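Local coordinates for protein arylsulfatase (Pseudoalteromonas sp. MB47, PDB 7AJ0) that probably removes sulfate groups from fucoidan, a sulfated algal polysaccharide, as a calcium-binding sulfatase of the alkaline phosphatase clan that assembles as a hexamer, at residues S105-L114 against M375-T383; Y175-Y186 against I237-E247. One frame throughout, in Å; residues are numbered along the deposited sequence.

Overall arrangement
Interaction 1 pairs two helices. Interaction 2 packs a strand of the large mixed sheet, with the chain that follows it, on a helix. Both reach that sheet. Interaction 1 is deeply buried, its centre about 8 Å from the centre of the chain. Interaction 2 lies farther out, about 17 Å from it. Their centres are about 22 Å apart and their nearest atoms about 7 Å, so they do not touch. In sequence, 175-186 and 237-247 both fall between the two segments of interaction 1. The bound calcium, held by Asp60, Asp61, Cys102, Asp325 and Asn326, lies nearer interaction 1. The side chain of Ser105 is about 6 Å from the calcium. The side chain of Gln183 in interaction 2 is about 10 Å from the calcium.

Interaction 1: S105-L114 against M375-T383; sequences SRAALTTGRL and MDLTDIYMT
With chi1 at 169°, Tyr381 swings its ring away from its own amide nitrogen and lays it on the backbone of Thr111 and Gly112. Thr378, one turn earlier, has CG2 anti to its carbonyl carbon, and this methyl faces Ala108. Thr111 and Gly112 lie over one face of the Tyr381 ring. Gly112 CA sits 3.6 Å from the ring centroid of Tyr381, a CH-pi contact. Gly112 has positive phi and lies with its CA directly against the ring. Leu109 O lies at the ring edge, 3.5 Å from Tyr381 CB. The phenol oxygen is bonded elsewhere, to the carbonyl of Val139.

Thr378 CG2 lies 3.6 Å from Ala108 CB and also touches Gly112 C and Arg113 N. On the sheet side, the side chains of Leu109 and Ile380 cross at a slant, with Leu109 CD1 3.9 Å from Ile380 CG2. Leu377 CD1 reaches back to Ser105 CB at 3.6 Å. No hydrogen bond joins the two segments, so the contact rests on packing.

The second helix starts with a capping box. Asp376 OD1 accepts from Thr378 N at 3.0 Å, and Asp379 OD2 accepts from Asp376 N. Asp379 is held in turn by Arg418. Ser105 OG bonds to the carbonyl of Asp325, a calcium ligand. The axes of the two helical segments run nearly parallel, 22° apart and 7.0 Å at closest approach. The Ser105 end of this helix pair approaches the calcium site of the alkaline phosphatase-like sulfatase fold.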
loop_
_atom_site.group_PDB
_atom_site.type_symbol
_atom_site.label_atom_id
_atom_site.label_comp_id
_atom_site.label_asym_id
_atom_site.label_seq_id
_atom_site.Cartn_x
_atom_site.Cartn_y
_atom_site.Cartn_z
ATOM N N SER A 105 14.491 -27.963 -7.764
ATOM C CA SER A 105 15.122 -27.889 -9.077
ATOM C C SER A 105 16.153 -28.994 -9.268
ATOM O O SER A 105 16.300 -29.529 -10.372
ATOM C CB SER A 105 15.779 -26.522 -9.261
ATOM O OG SER A 105 14.809 -25.512 -9.451
ATOM N N ARG A 106 16.888 -29.338 -8.212
ATOM C CA ARG A 106 17.929 -30.352 -8.343
ATOM C C ARG A 106 17.338 -31.749 -8.442
ATOM O O ARG A 106 17.902 -32.610 -9.126
ATOM C CB ARG A 106 18.899 -30.231 -7.172
ATOM C CG ARG A 106 19.791 -29.010 -7.307
ATOM C CD ARG A 106 20.228 -28.429 -5.978
ATOM N NE ARG A 106 20.791 -27.095 -6.181
ATOM C CZ ARG A 106 21.998 -26.866 -6.689
ATOM N NH1 ARG A 106 22.775 -27.880 -7.042
ATOM N NH2 ARG A 106 22.426 -25.621 -6.847
ATOM N N ALA A 107 16.203 -31.990 -7.784
ATOM C CA ALA A 107 15.474 -33.233 -8.001
ATOM C C ALA A 107 15.006 -33.340 -9.448
ATOM O O ALA A 107 15.143 -34.391 -10.083
ATOM C CB ALA A 107 14.286 -33.316 -7.041
ATOM N N ALA A 108 14.447 -32.256 -9.987
ATOM C CA ALA A 108 13.957 -32.293 -11.361
ATOM C C ALA A 108 15.088 -32.587 -12.337
ATOM O O ALA A 108 14.910 -33.338 -13.303
ATOM C CB ALA A 108 13.279 -30.968 -11.708
ATOM N N LEU A 109 16.263 -32.008 -12.095
ATOM C CA LEU A 109 17.391 -32.215 -12.993
ATOM C C LEU A 109 17.898 -33.649 -12.949
ATOM O O LEU A 109 18.494 -34.118 -13.925
ATOM C CB LEU A 109 18.517 -31.247 -12.634
ATOM C CG LEU A 109 19.840 -31.409 -13.377
ATOM C CD1 LEU A 109 19.682 -31.043 -14.842
ATOM C CD2 LEU A 109 20.910 -30.557 -12.710
ATOM N N THR A 110 17.679 -34.359 -11.842
ATOM C CA THR A 110 18.225 -35.701 -11.672
ATOM C C THR A 110 17.152 -36.783 -11.627
ATOM O O THR A 110 17.460 -37.927 -11.278
ATOM C CB THR A 110 19.076 -35.773 -10.399
ATOM O OG1 THR A 110 18.266 -35.455 -9.258
ATOM C CG2 THR A 110 20.243 -34.803 -10.484
ATOM N N THR A 111 15.906 -36.455 -11.971
ATOM C CA THR A 111 14.857 -37.462 -12.045
ATOM C C THR A 111 13.940 -37.306 -13.248
ATOM O O THR A 111 13.110 -38.190 -13.473
ATOM C CB THR A 111 13.991 -37.448 -10.776
ATOM O OG1 THR A 111 13.252 -36.221 -10.706
ATOM C CG2 THR A 111 14.852 -37.594 -9.531
ATOM N N GLY A 112 14.055 -36.232 -14.026
ATOM C CA GLY A 112 13.129 -36.002 -15.115
ATOM C C GLY A 112 11.706 -35.759 -14.676
ATOM O O GLY A 112 10.788 -35.862 -15.493
ATOM N N ARG A 113 11.499 -35.414 -13.409
ATOM C CA ARG A 113 10.169 -35.417 -12.819
ATOM C C ARG A 113 9.977 -34.209 -11.921
ATOM O O ARG A 113 10.835 -33.906 -11.087
ATOM C CB ARG A 113 9.946 -36.709 -12.019
ATOM C CG ARG A 113 9.448 -37.860 -12.866
ATOM C CD ARG A 113 9.841 -39.209 -12.305
ATOM N NE ARG A 113 9.367 -39.435 -10.942
ATOM C CZ ARG A 113 8.112 -39.734 -10.619
ATOM N NH1 ARG A 113 7.183 -39.824 -11.560
ATOM N NH2 ARG A 113 7.787 -39.938 -9.350
ATOM N N LEU A 114 8.859 -33.520 -12.105
ATOM C CA LEU A 114 8.477 -32.474 -11.169
ATOM C C LEU A 114 8.518 -33.034 -9.749
ATOM O O LEU A 114 8.056 -34.157 -9.514
ATOM C CB LEU A 114 7.081 -31.952 -11.504
ATOM C CG LEU A 114 6.996 -31.111 -12.779
ATOM C CD1 LEU A 114 5.550 -30.917 -13.199
ATOM C CD2 LEU A 114 7.681 -29.766 -12.577
ATOM N N MET A 375 12.148 -24.428 -22.534
ATOM C CA MET A 375 12.957 -25.554 -22.089
ATOM C C MET A 375 12.958 -25.590 -20.568
ATOM O O MET A 375 12.814 -24.560 -19.907
ATOM C CB MET A 375 14.388 -25.471 -22.626
ATOM C CG MET A 375 15.241 -26.670 -22.250
ATOM S SD MET A 375 16.539 -27.026 -23.444
ATOM C CE MET A 375 17.442 -28.315 -22.581
ATOM N N ASP A 376 13.130 -26.794 -20.026
ATOM C CA ASP A 376 12.989 -27.075 -18.604
ATOM C C ASP A 376 14.244 -27.779 -18.110
ATOM O O ASP A 376 15.020 -28.327 -18.895
ATOM C CB ASP A 376 11.741 -27.948 -18.356
ATOM C CG ASP A 376 11.285 -27.943 -16.908
ATOM O OD1 ASP A 376 12.068 -28.351 -16.022
ATOM O OD2 ASP A 376 10.131 -27.536 -16.655
ATOM N N LEU A 377 14.448 -27.757 -16.789
ATOM C CA LEU A 377 15.539 -28.539 -16.214
ATOM C C LEU A 377 15.323 -30.034 -16.423
ATOM O O LEU A 377 16.291 -30.783 -16.599
ATOM C CB LEU A 377 15.690 -28.246 -14.723
ATOM C CG LEU A 377 16.442 -26.978 -14.316
ATOM C CD1 LEU A 377 16.454 -26.858 -12.795
ATOM C CD2 LEU A 377 17.857 -26.962 -14.866
ATOM N N THR A 378 14.070 -30.492 -16.394
ATOM C CA THR A 378 13.804 -31.894 -16.684
ATOM C C THR A 378 14.152 -32.251 -18.125
ATOM O O THR A 378 14.365 -33.430 -18.425
ATOM C CB THR A 378 12.337 -32.234 -16.417
ATOM O OG1 THR A 378 11.494 -31.398 -17.222
ATOM C CG2 THR A 378 11.997 -32.034 -14.948
ATOM N N ASP A 379 14.215 -31.259 -19.019
ATOM C CA ASP A 379 14.585 -31.535 -20.402
ATOM C C ASP A 379 16.069 -31.860 -20.530
ATOM O O ASP A 379 16.462 -32.601 -21.437
ATOM C CB ASP A 379 14.223 -30.344 -21.291
ATOM C CG ASP A 379 12.726 -30.092 -21.349
ATOM O OD1 ASP A 379 11.954 -30.997 -20.967
ATOM O OD2 ASP A 379 12.322 -28.992 -21.784
ATOM N N ILE A 380 16.906 -31.313 -19.646
ATOM C CA ILE A 380 18.314 -31.696 -19.635
ATOM C C ILE A 380 18.448 -33.170 -19.278
ATOM O O ILE A 380 19.222 -33.913 -19.895
ATOM C CB ILE A 380 19.106 -30.807 -18.659
ATOM C CG1 ILE A 380 19.021 -29.340 -19.088
ATOM C CG2 ILE A 380 20.559 -31.263 -18.590
ATOM C CD1 ILE A 380 19.496 -28.357 -18.031
ATOM N N TYR A 381 17.692 -33.613 -18.271
ATOM C CA TYR A 381 17.681 -35.022 -17.896
ATOM C C TYR A 381 17.277 -35.898 -19.073
ATOM O O TYR A 381 17.985 -36.847 -19.427
ATOM C CB TYR A 381 16.729 -35.209 -16.711
ATOM C CG TYR A 381 16.387 -36.635 -16.353
ATOM C CD1 TYR A 381 15.399 -37.326 -17.042
ATOM C CD2 TYR A 381 17.022 -37.277 -15.301
ATOM C CE1 TYR A 381 15.071 -38.620 -16.709
ATOM C CE2 TYR A 381 16.701 -38.572 -14.961
ATOM C CZ TYR A 381 15.726 -39.238 -15.667
ATOM O OH TYR A 381 15.403 -40.533 -15.333
ATOM N N MET A 382 16.142 -35.585 -19.701
ATOM C CA MET A 382 15.638 -36.429 -20.779
ATOM C C MET A 382 16.519 -36.339 -22.018
ATOM O O MET A 382 16.667 -37.328 -22.745
ATOM C CB MET A 382 14.201 -36.036 -21.117
ATOM C CG MET A 382 13.389 -37.153 -21.755
ATOM S SD MET A 382 13.229 -38.598 -20.686
ATOM C CE MET A 382 12.176 -37.968 -19.382
ATOM N N THR A 383 17.099 -35.167 -22.280
ATOM C CA THR A 383 18.058 -35.040 -23.372
ATOM C C THR A 383 19.301 -35.881 -23.102
ATOM O O THR A 383 19.813 -36.554 -24.004
ATOM C CB THR A 383 18.428 -33.566 -23.562
ATOM O OG1 THR A 383 17.245 -32.807 -23.859
ATOM C CG2 THR A 383 19.435 -33.393 -24.688
#

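Interaction 2: Y175-Y186 against I237-E247; sequences YFYGLPSVQSDY and ISMIDQVLRDE
Tyr177 lies under Glu247, where strand 175-177 of the central sheet packs against helix 240-258 in an alpha/beta layer of the sulfatase fold. Glu247 CG stands 3.4 Å from the Tyr177 ring centroid, directly over the face. The Glu247 carboxylate is stacked on the ring, the two planes 10° apart. Glu247 OE1 accepts from Tyr175 OH at 2.9 Å, with the hydroxyl above the carboxylate plane. A bend at chi2 of Glu247 (-68°) turns the carboxylate back over the ring. Leu244 CD2 meets the ring of Tyr177 at its edge, in plane.

Farther along, Leu179 and Ile240 meet tip to tip, with Leu179 CD2 3.8 Å from Ile240 CD1. Ile237 CD1 packs on Tyr186 CB at 3.6 Å and on the amide of Gln183.

Strand 215-220 pairs with 175-177, and its Leu216 touches Tyr177. Gln183 OE1 is bonded to Ser269 OG and Gln183 NE2 to Asp274 O, which helps set the amide. Ser184 OG, next to Gln183 in the chain, is hydrogen-bonded to Glu486 of a neighbouring subunit. One water joins the segments: it accepts from Gln183 NE2 at 3.0 Å and donates to Ile237 O at 2.6 Å.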
loop_
_atom_site.group_PDB
_atom_site.type_symbol
_atom_site.label_atom_id
_atom_site.label_comp_id
_atom_site.label_asym_id
_atom_site.label_seq_id
_atom_site.Cartn_x
_atom_site.Cartn_y
_atom_site.Cartn_z
ATOM N N TYR A 175 30.415 -41.579 -8.718
ATOM C CA TYR A 175 31.274 -40.796 -7.842
ATOM C C TYR A 175 30.525 -39.572 -7.348
ATOM O O TYR A 175 29.871 -38.883 -8.135
ATOM C CB TYR A 175 32.555 -40.377 -8.580
ATOM C CG TYR A 175 33.577 -39.681 -7.714
ATOM C CD1 TYR A 175 34.140 -40.328 -6.624
ATOM C CD2 TYR A 175 33.995 -38.387 -7.995
ATOM C CE1 TYR A 175 35.078 -39.702 -5.829
ATOM C CE2 TYR A 175 34.937 -37.754 -7.207
ATOM C CZ TYR A 175 35.474 -38.418 -6.127
ATOM O OH TYR A 175 36.410 -37.799 -5.334
ATOM N N PHE A 176 30.621 -39.311 -6.045
ATOM C CA PHE A 176 30.115 -38.082 -5.454
ATOM C C PHE A 176 31.222 -37.402 -4.663
ATOM O O PHE A 176 32.018 -38.066 -3.989
ATOM C CB PHE A 176 28.923 -38.324 -4.527
ATOM C CG PHE A 176 28.544 -37.119 -3.707
ATOM C CD1 PHE A 176 28.178 -35.935 -4.326
ATOM C CD2 PHE A 176 28.559 -37.167 -2.323
ATOM C CE1 PHE A 176 27.830 -34.823 -3.584
ATOM C CE2 PHE A 176 28.213 -36.056 -1.575
ATOM C CZ PHE A 176 27.848 -34.883 -2.209
ATOM N N TYR A 177 31.265 -36.076 -4.747
ATOM C CA TYR A 177 32.200 -35.288 -3.951
ATOM C C TYR A 177 31.601 -33.895 -3.812
ATOM O O TYR A 177 31.572 -33.142 -4.789
ATOM C CB TYR A 177 33.575 -35.230 -4.609
ATOM C CG TYR A 177 34.628 -34.565 -3.747
ATOM C CD1 TYR A 177 34.587 -33.201 -3.495
ATOM C CD2 TYR A 177 35.661 -35.303 -3.182
ATOM C CE1 TYR A 177 35.539 -32.591 -2.705
ATOM C CE2 TYR A 177 36.622 -34.698 -2.391
ATOM C CZ TYR A 177 36.554 -33.342 -2.159
ATOM O OH TYR A 177 37.501 -32.729 -1.375
ATOM N N GLY A 178 31.132 -33.555 -2.619
ATOM C CA GLY A 178 30.633 -32.202 -2.417
ATOM C C GLY A 178 29.780 -32.098 -1.164
ATOM O O GLY A 178 29.971 -32.844 -0.203
ATOM N N LEU A 179 28.842 -31.155 -1.209
ATOM C CA LEU A 179 28.047 -30.802 -0.043
ATOM C C LEU A 179 26.781 -31.643 0.003
ATOM O O LEU A 179 25.960 -31.553 -0.919
ATOM C CB LEU A 179 27.671 -29.330 -0.079
ATOM C CG LEU A 179 28.766 -28.274 -0.208
ATOM C CD1 LEU A 179 29.341 -28.215 -1.611
ATOM C CD2 LEU A 179 28.208 -26.910 0.199
ATOM N N PRO A 180 26.579 -32.466 1.035
ATOM C CA PRO A 180 25.256 -33.091 1.197
ATOM C C PRO A 180 24.122 -32.085 1.278
ATOM O O PRO A 180 23.049 -32.322 0.715
ATOM C CB PRO A 180 25.408 -33.893 2.500
ATOM C CG PRO A 180 26.862 -34.204 2.577
ATOM C CD PRO A 180 27.570 -33.011 1.984
ATOM N N SER A 181 24.330 -30.965 1.958
ATOM C CA SER A 181 23.274 -29.973 2.186
ATOM C C SER A 181 23.570 -28.726 1.305
ATOM O O SER A 181 23.411 -28.810 0.105
ATOM C CB SER A 181 23.166 -29.635 3.668
ATOM O OG SER A 181 24.337 -29.029 4.158
ATOM N N VAL A 182 24.025 -27.639 1.912
ATOM C CA VAL A 182 24.061 -26.351 1.212
ATOM C C VAL A 182 25.022 -25.426 1.937
ATOM O O VAL A 182 25.321 -25.619 3.110
ATOM C CB VAL A 182 22.630 -25.753 1.116
ATOM C CG1 VAL A 182 22.044 -25.537 2.517
ATOM C CG2 VAL A 182 22.620 -24.460 0.321
ATOM N N GLN A 183 25.513 -24.405 1.225
ATOM C CA GLN A 183 26.512 -23.497 1.791
ATOM C C GLN A 183 26.039 -22.894 3.112
ATOM O O GLN A 183 26.785 -22.864 4.098
ATOM C CB GLN A 183 26.840 -22.400 0.780
ATOM C CG GLN A 183 27.752 -21.285 1.286
ATOM C CD GLN A 183 29.219 -21.516 0.962
ATOM O OE1 GLN A 183 29.584 -22.510 0.330
ATOM N NE2 GLN A 183 30.070 -20.592 1.393
ATOM N N SER A 184 24.807 -22.381 3.141
ATOM C CA SER A 184 24.316 -21.711 4.341
ATOM C C SER A 184 24.331 -22.634 5.553
ATOM O O SER A 184 24.449 -22.163 6.690
ATOM C CB SER A 184 22.905 -21.176 4.098
ATOM O OG SER A 184 22.061 -22.193 3.584
ATOM N N ASP A 185 24.212 -23.945 5.335
ATOM C CA ASP A 185 24.272 -24.883 6.450
ATOM C C ASP A 185 25.636 -24.835 7.129
ATOM O O ASP A 185 25.735 -24.981 8.353
ATOM C CB ASP A 185 23.961 -26.296 5.956
ATOM C CG ASP A 185 23.800 -27.291 7.089
ATOM O OD1 ASP A 185 23.785 -26.863 8.263
ATOM O OD2 ASP A 185 23.689 -28.502 6.803
ATOM N N TYR A 186 26.699 -24.621 6.350
ATOM C CA TYR A 186 28.031 -24.513 6.928
ATOM C C TYR A 186 28.274 -23.138 7.545
ATOM O O TYR A 186 28.818 -23.039 8.651
ATOM C CB TYR A 186 29.098 -24.783 5.861
ATOM C CG TYR A 186 29.135 -26.198 5.336
ATOM C CD1 TYR A 186 28.275 -26.607 4.326
ATOM C CD2 TYR A 186 30.047 -27.119 5.832
ATOM C CE1 TYR A 186 28.311 -27.896 3.838
ATOM C CE2 TYR A 186 30.089 -28.412 5.350
ATOM C CZ TYR A 186 29.218 -28.794 4.351
ATOM O OH TYR A 186 29.251 -30.080 3.862
ATOM N N ILE A 237 36.233 -22.857 4.155
ATOM C CA ILE A 237 35.103 -22.806 3.238
ATOM C C ILE A 237 35.360 -21.861 2.074
ATOM O O ILE A 237 34.683 -21.957 1.044
ATOM C CB ILE A 237 33.816 -22.401 3.983
ATOM C CG1 ILE A 237 32.588 -22.843 3.181
ATOM C CG2 ILE A 237 33.771 -20.896 4.220
ATOM C CD1 ILE A 237 31.288 -22.738 3.940
ATOM N N SER A 238 36.324 -20.946 2.201
ATOM C CA SER A 238 36.624 -20.043 1.096
ATOM C C SER A 238 37.239 -20.778 -0.089
ATOM O O SER A 238 37.182 -20.272 -1.215
ATOM C CB SER A 238 37.559 -18.925 1.560
ATOM O OG SER A 238 38.881 -19.398 1.742
ATOM N N MET A 239 37.814 -21.956 0.138
ATOM C CA MET A 239 38.406 -22.764 -0.919
ATOM C C MET A 239 37.438 -23.789 -1.492
ATOM O O MET A 239 37.841 -24.595 -2.338
ATOM C CB MET A 239 39.644 -23.493 -0.381
ATOM C CG MET A 239 40.699 -22.579 0.211
ATOM S SD MET A 239 41.389 -21.432 -0.998
ATOM C CE MET A 239 42.022 -22.565 -2.235
ATOM N N ILE A 240 36.173 -23.762 -1.069
ATOM C CA ILE A 240 35.254 -24.856 -1.372
ATOM C C ILE A 240 35.138 -25.073 -2.876
ATOM O O ILE A 240 35.182 -26.213 -3.353
ATOM C CB ILE A 240 33.887 -24.582 -0.716
ATOM C CG1 ILE A 240 33.022 -25.842 -0.712
ATOM C CG2 ILE A 240 33.153 -23.446 -1.426
ATOM C CD1 ILE A 240 31.765 -25.702 0.125
ATOM N N ASP A 241 34.999 -23.995 -3.649
ATOM C CA ASP A 241 34.825 -24.140 -5.090
ATOM C C ASP A 241 36.137 -24.390 -5.822
ATOM O O ASP A 241 36.112 -24.866 -6.962
ATOM C CB ASP A 241 34.130 -22.902 -5.661
ATOM C CG ASP A 241 32.617 -23.032 -5.654
ATOM O OD1 ASP A 241 32.099 -23.940 -6.341
ATOM O OD2 ASP A 241 31.945 -22.247 -4.949
ATOM N N GLN A 242 37.277 -24.080 -5.200
ATOM C CA GLN A 242 38.557 -24.493 -5.764
ATOM C C GLN A 242 38.768 -25.991 -5.582
ATOM O O GLN A 242 39.322 -26.662 -6.462
ATOM C CB GLN A 242 39.699 -23.713 -5.112
ATOM C CG GLN A 242 39.616 -22.208 -5.296
ATOM C CD GLN A 242 39.704 -21.788 -6.750
ATOM O OE1 GLN A 242 40.679 -22.091 -7.439
ATOM N NE2 GLN A 242 38.678 -21.090 -7.227
ATOM N N VAL A 243 38.329 -26.531 -4.443
ATOM C CA VAL A 243 38.449 -27.965 -4.201
ATOM C C VAL A 243 37.538 -28.741 -5.139
ATOM O O VAL A 243 37.927 -29.782 -5.683
ATOM C CB VAL A 243 38.140 -28.279 -2.726
ATOM C CG1 VAL A 243 38.075 -29.780 -2.501
ATOM C CG2 VAL A 243 39.182 -27.638 -1.829
ATOM N N LEU A 244 36.311 -28.256 -5.342
ATOM C CA LEU A 244 35.405 -28.912 -6.279
ATOM C C LEU A 244 35.969 -28.877 -7.692
ATOM O O LEU A 244 35.905 -29.872 -8.422
ATOM C CB LEU A 244 34.033 -28.244 -6.236
ATOM C CG LEU A 244 33.287 -28.319 -4.904
ATOM C CD1 LEU A 244 32.048 -27.438 -4.938
ATOM C CD2 LEU A 244 32.911 -29.752 -4.579
ATOM N N ARG A 245 36.520 -27.733 -8.097
ATOM C CA ARG A 245 37.156 -27.635 -9.407
ATOM C C ARG A 245 38.243 -28.691 -9.556
ATOM O O ARG A 245 38.310 -29.390 -10.573
ATOM C CB ARG A 245 37.727 -26.228 -9.597
ATOM C CG ARG A 245 38.332 -25.938 -10.964
ATOM C CD ARG A 245 39.790 -26.384 -11.086
ATOM N NE ARG A 245 40.561 -26.166 -9.866
ATOM C CZ ARG A 245 40.929 -24.976 -9.405
ATOM N NH1 ARG A 245 40.593 -23.872 -10.056
ATOM N NH2 ARG A 245 41.628 -24.891 -8.282
ATOM N N ASP A 246 39.093 -28.834 -8.537
ATOM C CA ASP A 246 40.155 -29.833 -8.596
ATOM C C ASP A 246 39.588 -31.234 -8.784
ATOM O O ASP A 246 40.136 -32.037 -9.548
ATOM C CB ASP A 246 41.004 -29.772 -7.325
ATOM C CG ASP A 246 41.846 -28.510 -7.238
ATOM O OD1 ASP A 246 42.099 -27.885 -8.289
ATOM O OD2 ASP A 246 42.264 -28.151 -6.116
ATOM N N GLU A 247 38.489 -31.550 -8.094
ATOM C CA GLU A 247 37.934 -32.898 -8.174
ATOM C C GLU A 247 37.307 -33.163 -9.537
ATOM O O GLU A 247 37.406 -34.278 -10.064
ATOM C CB GLU A 247 36.911 -33.112 -7.059
ATOM C CG GLU A 247 37.531 -33.304 -5.683
ATOM C CD GLU A 247 38.298 -34.611 -5.562
ATOM O OE1 GLU A 247 37.945 -35.582 -6.266
ATOM O OE2 GLU A 247 39.256 -34.666 -4.761
HETATM O O HOH W 1 32.793 -20.429 0.189
#